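Long-range contact in DUF4848 domain-containing protein (Bacteroides thetaiotaomicron, PDB 4LB8), which is of unknown function but belongs to the DUF4848 family and is probably an exported, lipid-anchored protein of this gut bacterium: residues A[91-103]-A[108-120]. Residues are numbered along the deposited sequence; the frame is centred on the assembly and turned at random.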
loop_
_atom_site.group_PDB
_atom_site.type_symbol
_atom_site.label_atom_id
_atom_site.label_comp_id
_atom_site.label_asym_id
_atom_site.label_seq_id
_atom_site.Cartn_x
_atom_site.Cartn_y
_atom_site.Cartn_z
ATOM N N TYR A 91 -13.540 -3.820 -25.456
ATOM C CA TYR A 91 -12.318 -3.232 -24.920
ATOM C C TYR A 91 -11.064 -3.571 -25.751
ATOM O O TYR A 91 -10.121 -2.778 -25.729
ATOM C CB TYR A 91 -12.135 -3.640 -23.451
ATOM C CG TYR A 91 -11.002 -2.932 -22.745
ATOM C CD1 TYR A 91 -11.051 -1.561 -22.497
ATOM C CD2 TYR A 91 -9.896 -3.638 -22.289
ATOM C CE1 TYR A 91 -10.006 -0.905 -21.842
ATOM C CE2 TYR A 91 -8.861 -2.999 -21.608
ATOM C CZ TYR A 91 -8.905 -1.629 -21.414
ATOM O OH TYR A 91 -7.857 -1.023 -20.778
ATOM N N GLU A 92 -11.050 -4.711 -26.481
ATOM C CA GLU A 92 -9.930 -5.087 -27.354
ATOM C C GLU A 92 -9.884 -4.148 -28.550
ATOM O O GLU A 92 -8.799 -3.694 -28.944
ATOM C CB GLU A 92 -10.017 -6.554 -27.828
ATOM C CG GLU A 92 -9.393 -7.564 -26.870
ATOM C CD GLU A 92 -7.924 -7.386 -26.521
ATOM O OE1 GLU A 92 -7.076 -7.562 -27.426
ATOM O OE2 GLU A 92 -7.620 -7.101 -25.337
ATOM N N LYS A 93 -11.080 -3.821 -29.091
ATOM C CA LYS A 93 -11.270 -2.920 -30.229
ATOM C C LYS A 93 -10.903 -1.494 -29.795
ATOM O O LYS A 93 -10.167 -0.821 -30.511
ATOM C CB LYS A 93 -12.707 -3.030 -30.780
ATOM C CG LYS A 93 -12.962 -4.394 -31.433
ATOM C CD LYS A 93 -14.415 -4.655 -31.816
ATOM C CE LYS A 93 -14.575 -5.825 -32.774
ATOM N NZ LYS A 93 -14.387 -7.145 -32.107
ATOM N N TYR A 94 -11.330 -1.084 -28.579
ATOM C CA TYR A 94 -11.008 0.200 -27.946
ATOM C C TYR A 94 -9.475 0.394 -27.818
ATOM O O TYR A 94 -8.961 1.430 -28.254
ATOM C CB TYR A 94 -11.679 0.283 -26.563
ATOM C CG TYR A 94 -11.339 1.516 -25.751
ATOM C CD1 TYR A 94 -12.074 2.693 -25.889
ATOM C CD2 TYR A 94 -10.320 1.489 -24.799
ATOM C CE1 TYR A 94 -11.781 3.819 -25.122
ATOM C CE2 TYR A 94 -10.009 2.614 -24.036
ATOM C CZ TYR A 94 -10.755 3.769 -24.187
ATOM O OH TYR A 94 -10.471 4.855 -23.398
ATOM N N LYS A 95 -8.760 -0.586 -27.195
ATOM C CA LYS A 95 -7.302 -0.548 -27.021
ATOM C C LYS A 95 -6.617 -0.397 -28.375
ATOM O O LYS A 95 -5.864 0.552 -28.544
ATOM C CB LYS A 95 -6.807 -1.794 -26.309
ATOM C CG LYS A 95 -7.088 -1.803 -24.832
ATOM C CD LYS A 95 -6.460 -3.037 -24.164
ATOM C CE LYS A 95 -5.122 -2.756 -23.510
ATOM N NZ LYS A 95 -4.664 -3.887 -22.654
ATOM N N HIS A 96 -6.961 -1.248 -29.374
ATOM C CA HIS A 96 -6.416 -1.149 -30.727
ATOM C C HIS A 96 -6.564 0.287 -31.280
ATOM O O HIS A 96 -5.612 0.820 -31.860
ATOM C CB HIS A 96 -7.091 -2.165 -31.671
ATOM C CG HIS A 96 -6.641 -2.032 -33.102
ATOM N ND1 HIS A 96 -5.458 -2.614 -33.551
ATOM C CD2 HIS A 96 -7.190 -1.328 -34.126
ATOM C CE1 HIS A 96 -5.339 -2.262 -34.825
ATOM N NE2 HIS A 96 -6.353 -1.485 -35.217
ATOM N N LYS A 97 -7.748 0.906 -31.077
ATOM C CA LYS A 97 -8.100 2.250 -31.525
ATOM C C LYS A 97 -7.198 3.339 -30.905
ATOM O O LYS A 97 -6.712 4.194 -31.646
ATOM C CB LYS A 97 -9.587 2.548 -31.214
ATOM C CG LYS A 97 -10.072 3.911 -31.723
ATOM C CD LYS A 97 -11.555 4.159 -31.476
ATOM C CE LYS A 97 -11.999 5.506 -32.018
ATOM N NZ LYS A 97 -13.445 5.778 -31.770
ATOM N N TYR A 98 -6.984 3.307 -29.568
ATOM C CA TYR A 98 -6.249 4.330 -28.808
ATOM C C TYR A 98 -4.812 3.963 -28.376
ATOM O O TYR A 98 -4.071 4.857 -27.989
ATOM C CB TYR A 98 -7.060 4.690 -27.539
ATOM C CG TYR A 98 -8.373 5.368 -27.856
ATOM C CD1 TYR A 98 -8.413 6.694 -28.275
ATOM C CD2 TYR A 98 -9.578 4.671 -27.774
ATOM C CE1 TYR A 98 -9.618 7.309 -28.626
ATOM C CE2 TYR A 98 -10.791 5.276 -28.119
ATOM C CZ TYR A 98 -10.804 6.596 -28.547
ATOM O OH TYR A 98 -11.988 7.218 -28.857
ATOM N N GLY A 99 -4.450 2.680 -28.431
ATOM C CA GLY A 99 -3.170 2.134 -27.981
ATOM C C GLY A 99 -1.891 2.563 -28.664
ATOM O O GLY A 99 -0.818 2.117 -28.253
ATOM N N ASP A 100 -1.978 3.436 -29.680
ATOM C CA ASP A 100 -0.824 3.975 -30.388
ATOM C C ASP A 100 -0.519 5.410 -29.912
ATOM O O ASP A 100 0.600 5.656 -29.427
ATOM C CB ASP A 100 -1.035 3.891 -31.897
ATOM C CG ASP A 100 -0.840 2.464 -32.365
ATOM O OD1 ASP A 100 -1.741 1.621 -32.105
ATOM O OD2 ASP A 100 0.259 2.154 -32.868
ATOM N N VAL A 101 -1.512 6.337 -29.998
ATOM C CA VAL A 101 -1.373 7.712 -29.488
ATOM C C VAL A 101 -1.209 7.632 -27.946
ATOM O O VAL A 101 -0.346 8.308 -27.363
ATOM C CB VAL A 101 -2.576 8.611 -29.889
ATOM C CG1 VAL A 101 -2.384 10.036 -29.404
ATOM C CG2 VAL A 101 -2.797 8.600 -31.394
ATOM N N PHE A 102 -2.020 6.751 -27.303
ATOM C CA PHE A 102 -2.011 6.558 -25.864
ATOM C C PHE A 102 -1.394 5.242 -25.467
ATOM O O PHE A 102 -1.129 4.376 -26.283
ATOM C CB PHE A 102 -3.420 6.711 -25.262
ATOM C CG PHE A 102 -3.995 8.085 -25.478
ATOM C CD1 PHE A 102 -3.211 9.223 -25.300
ATOM C CD2 PHE A 102 -5.322 8.246 -25.869
ATOM C CE1 PHE A 102 -3.751 10.505 -25.490
ATOM C CE2 PHE A 102 -5.858 9.522 -26.079
ATOM C CZ PHE A 102 -5.073 10.643 -25.872
HETATM N N MSE A 103 -1.192 5.107 -24.181
HETATM C CA MSE A 103 -0.478 4.051 -23.481
HETATM C C MSE A 103 -1.394 3.434 -22.418
HETATM O O MSE A 103 -2.130 4.155 -21.747
HETATM C CB MSE A 103 0.691 4.823 -22.861
HETATM C CG MSE A 103 1.631 4.078 -22.044
HETATM SE SE MSE A 103 2.924 5.373 -21.434
HETATM C CE MSE A 103 2.019 6.303 -20.079
ATOM N N ASP A 108 -1.004 -2.853 -13.556
ATOM C CA ASP A 108 -2.329 -3.279 -13.088
ATOM C C ASP A 108 -3.310 -3.380 -14.275
ATOM O O ASP A 108 -3.731 -2.359 -14.831
ATOM C CB ASP A 108 -2.832 -2.304 -12.014
ATOM C CG ASP A 108 -4.175 -2.619 -11.392
ATOM O OD1 ASP A 108 -4.778 -3.656 -11.762
ATOM O OD2 ASP A 108 -4.635 -1.821 -10.539
ATOM N N ALA A 109 -3.698 -4.615 -14.629
ATOM C CA ALA A 109 -4.620 -4.904 -15.745
ATOM C C ALA A 109 -6.090 -4.598 -15.431
ATOM O O ALA A 109 -6.920 -4.673 -16.344
ATOM C CB ALA A 109 -4.485 -6.350 -16.183
ATOM N N THR A 110 -6.411 -4.228 -14.172
ATOM C CA THR A 110 -7.761 -3.816 -13.763
ATOM C C THR A 110 -7.927 -2.311 -14.026
ATOM O O THR A 110 -9.053 -1.796 -13.995
ATOM C CB THR A 110 -8.075 -4.201 -12.308
ATOM O OG1 THR A 110 -7.239 -3.472 -11.414
ATOM C CG2 THR A 110 -7.942 -5.697 -12.057
ATOM N N ASP A 111 -6.804 -1.609 -14.306
ATOM C CA ASP A 111 -6.823 -0.188 -14.637
ATOM C C ASP A 111 -6.977 -0.108 -16.145
ATOM O O ASP A 111 -6.037 -0.352 -16.910
ATOM C CB ASP A 111 -5.579 0.530 -14.108
ATOM C CG ASP A 111 -5.342 1.925 -14.654
ATOM O OD1 ASP A 111 -6.310 2.548 -15.159
ATOM O OD2 ASP A 111 -4.191 2.396 -14.582
ATOM N N LEU A 112 -8.208 0.226 -16.550
ATOM C CA LEU A 112 -8.698 0.244 -17.918
ATOM C C LEU A 112 -8.370 1.458 -18.721
ATOM O O LEU A 112 -8.474 1.390 -19.948
ATOM C CB LEU A 112 -10.228 0.140 -17.887
ATOM C CG LEU A 112 -10.827 -1.018 -17.165
ATOM C CD1 LEU A 112 -12.300 -0.931 -17.240
ATOM C CD2 LEU A 112 -10.328 -2.345 -17.730
ATOM N N SER A 113 -8.093 2.593 -18.050
ATOM C CA SER A 113 -7.910 3.921 -18.660
ATOM C C SER A 113 -6.688 4.095 -19.547
ATOM O O SER A 113 -5.589 3.688 -19.164
ATOM C CB SER A 113 -7.867 4.990 -17.578
ATOM O OG SER A 113 -9.183 5.210 -17.110
ATOM N N PRO A 114 -6.844 4.773 -20.710
ATOM C CA PRO A 114 -5.652 5.095 -21.525
ATOM C C PRO A 114 -4.890 6.239 -20.875
ATOM O O PRO A 114 -5.486 7.026 -20.142
ATOM C CB PRO A 114 -6.239 5.512 -22.882
ATOM C CG PRO A 114 -7.587 6.051 -22.572
ATOM C CD PRO A 114 -8.072 5.374 -21.285
ATOM N N TYR A 115 -3.592 6.332 -21.137
ATOM C CA TYR A 115 -2.717 7.374 -20.589
ATOM C C TYR A 115 -1.972 8.133 -21.662
ATOM O O TYR A 115 -1.635 7.558 -22.709
ATOM C CB TYR A 115 -1.682 6.749 -19.645
ATOM C CG TYR A 115 -2.266 6.299 -18.332
ATOM C CD1 TYR A 115 -2.323 7.162 -17.240
ATOM C CD2 TYR A 115 -2.767 5.003 -18.172
ATOM C CE1 TYR A 115 -2.838 6.746 -16.016
ATOM C CE2 TYR A 115 -3.315 4.588 -16.960
ATOM C CZ TYR A 115 -3.343 5.462 -15.883
ATOM O OH TYR A 115 -3.877 5.078 -14.679
ATOM N N SER A 116 -1.646 9.411 -21.372
ATOM C CA SER A 116 -0.795 10.225 -22.254
ATOM C C SER A 116 0.615 9.645 -22.167
ATOM O O SER A 116 1.001 9.134 -21.116
ATOM C CB SER A 116 -0.813 11.690 -21.813
ATOM O OG SER A 116 -0.470 12.636 -22.816
ATOM N N ARG A 117 1.364 9.685 -23.268
ATOM C CA ARG A 117 2.758 9.228 -23.314
ATOM C C ARG A 117 3.674 10.388 -22.903
ATOM O O ARG A 117 4.820 10.156 -22.595
ATOM C CB ARG A 117 3.119 8.694 -24.708
ATOM C CG ARG A 117 2.477 7.343 -24.987
ATOM C CD ARG A 117 2.796 6.832 -26.386
ATOM N NE ARG A 117 2.155 5.544 -26.685
ATOM C CZ ARG A 117 2.655 4.361 -26.342
ATOM N NH1 ARG A 117 3.801 4.283 -25.672
ATOM N NH2 ARG A 117 1.999 3.245 -26.638
ATOM N N LEU A 118 3.132 11.608 -22.820
ATOM C CA LEU A 118 3.812 12.862 -22.491
ATOM C C LEU A 118 4.368 12.936 -21.087
ATOM O O LEU A 118 3.673 12.665 -20.109
ATOM C CB LEU A 118 2.850 14.061 -22.662
ATOM C CG LEU A 118 2.374 14.415 -24.061
ATOM C CD1 LEU A 118 1.501 15.644 -24.030
ATOM C CD2 LEU A 118 3.530 14.637 -25.009
ATOM N N VAL A 119 5.602 13.408 -20.989
ATOM C CA VAL A 119 6.265 13.677 -19.712
ATOM C C VAL A 119 5.715 15.035 -19.230
ATOM O O VAL A 119 5.276 15.170 -18.088
ATOM C CB VAL A 119 7.816 13.676 -19.868
ATOM C CG1 VAL A 119 8.509 13.984 -18.551
ATOM C CG2 VAL A 119 8.309 12.374 -20.457
ATOM N N TYR A 120 5.706 16.022 -20.141
ATOM C CA TYR A 120 5.231 17.384 -19.907
ATOM C C TYR A 120 3.775 17.407 -20.336
ATOM O O TYR A 120 3.421 17.771 -21.455
ATOM C CB TYR A 120 6.138 18.375 -20.663
ATOM C CG TYR A 120 7.616 18.096 -20.443
ATOM C CD1 TYR A 120 8.124 17.891 -19.162
ATOM C CD2 TYR A 120 8.497 17.992 -21.514
ATOM C CE1 TYR A 120 9.462 17.573 -18.955
ATOM C CE2 TYR A 120 9.848 17.700 -21.316
ATOM C CZ TYR A 120 10.327 17.513 -20.032
ATOM O OH TYR A 120 11.654 17.256 -19.802
HETATM O O HOH W 1 0.334 10.373 -25.674
#
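A single antiparallel bridge, the hydrogen-bonded pair Met103 and Tyr115, ties the chain leaving helix 84-98 to loop segment 108-120, where the chain has turned back and then runs alongside. Met103 N gives to Tyr115 O at 2.9 Å and Tyr115 N to Met103 O at 2.7 Å. Selenomethionine Met103 has CG anti to N (chi1 179°) and bends at chi3, bringing CE to 3.8 Å from Tyr115 CB. Its CB lies over the centre of the Arg117 guanidinium, 4.0 Å above the plane. Arg117, extended from CG to NE, reaches back to the turn ending the helix: NE meets Asp100 O at 3.2 Å from above the carbonyl plane, while NH2 makes weak bonds to Gly99 O and Phe102 O. A lysine in its place has one amine for NE and NH2 and would probably leave one or more of these three carbonyls without a donor. A water joins Val101 O to Arg117 N. Helix 84-98 packs on helix 63-80 through Tyr94 and Tyr98; Tyr94 OH, bonded to Ala70 O, meets Pro114 CG, and Pro114 CB rests on Phe102 CB at 3.9 Å. Farther up, Tyr91 OH donates to Leu112 O at 2.6 Å, tilted from the carbonyl plane, with Leu112 CD2 over one ring face. Tyr115 OH donates at 2.7 Å to the syn side of Asp111 OD2, which Asn105 ND2 also binds; its ring makes a cation-pi contact with Arg208 of the second subunit.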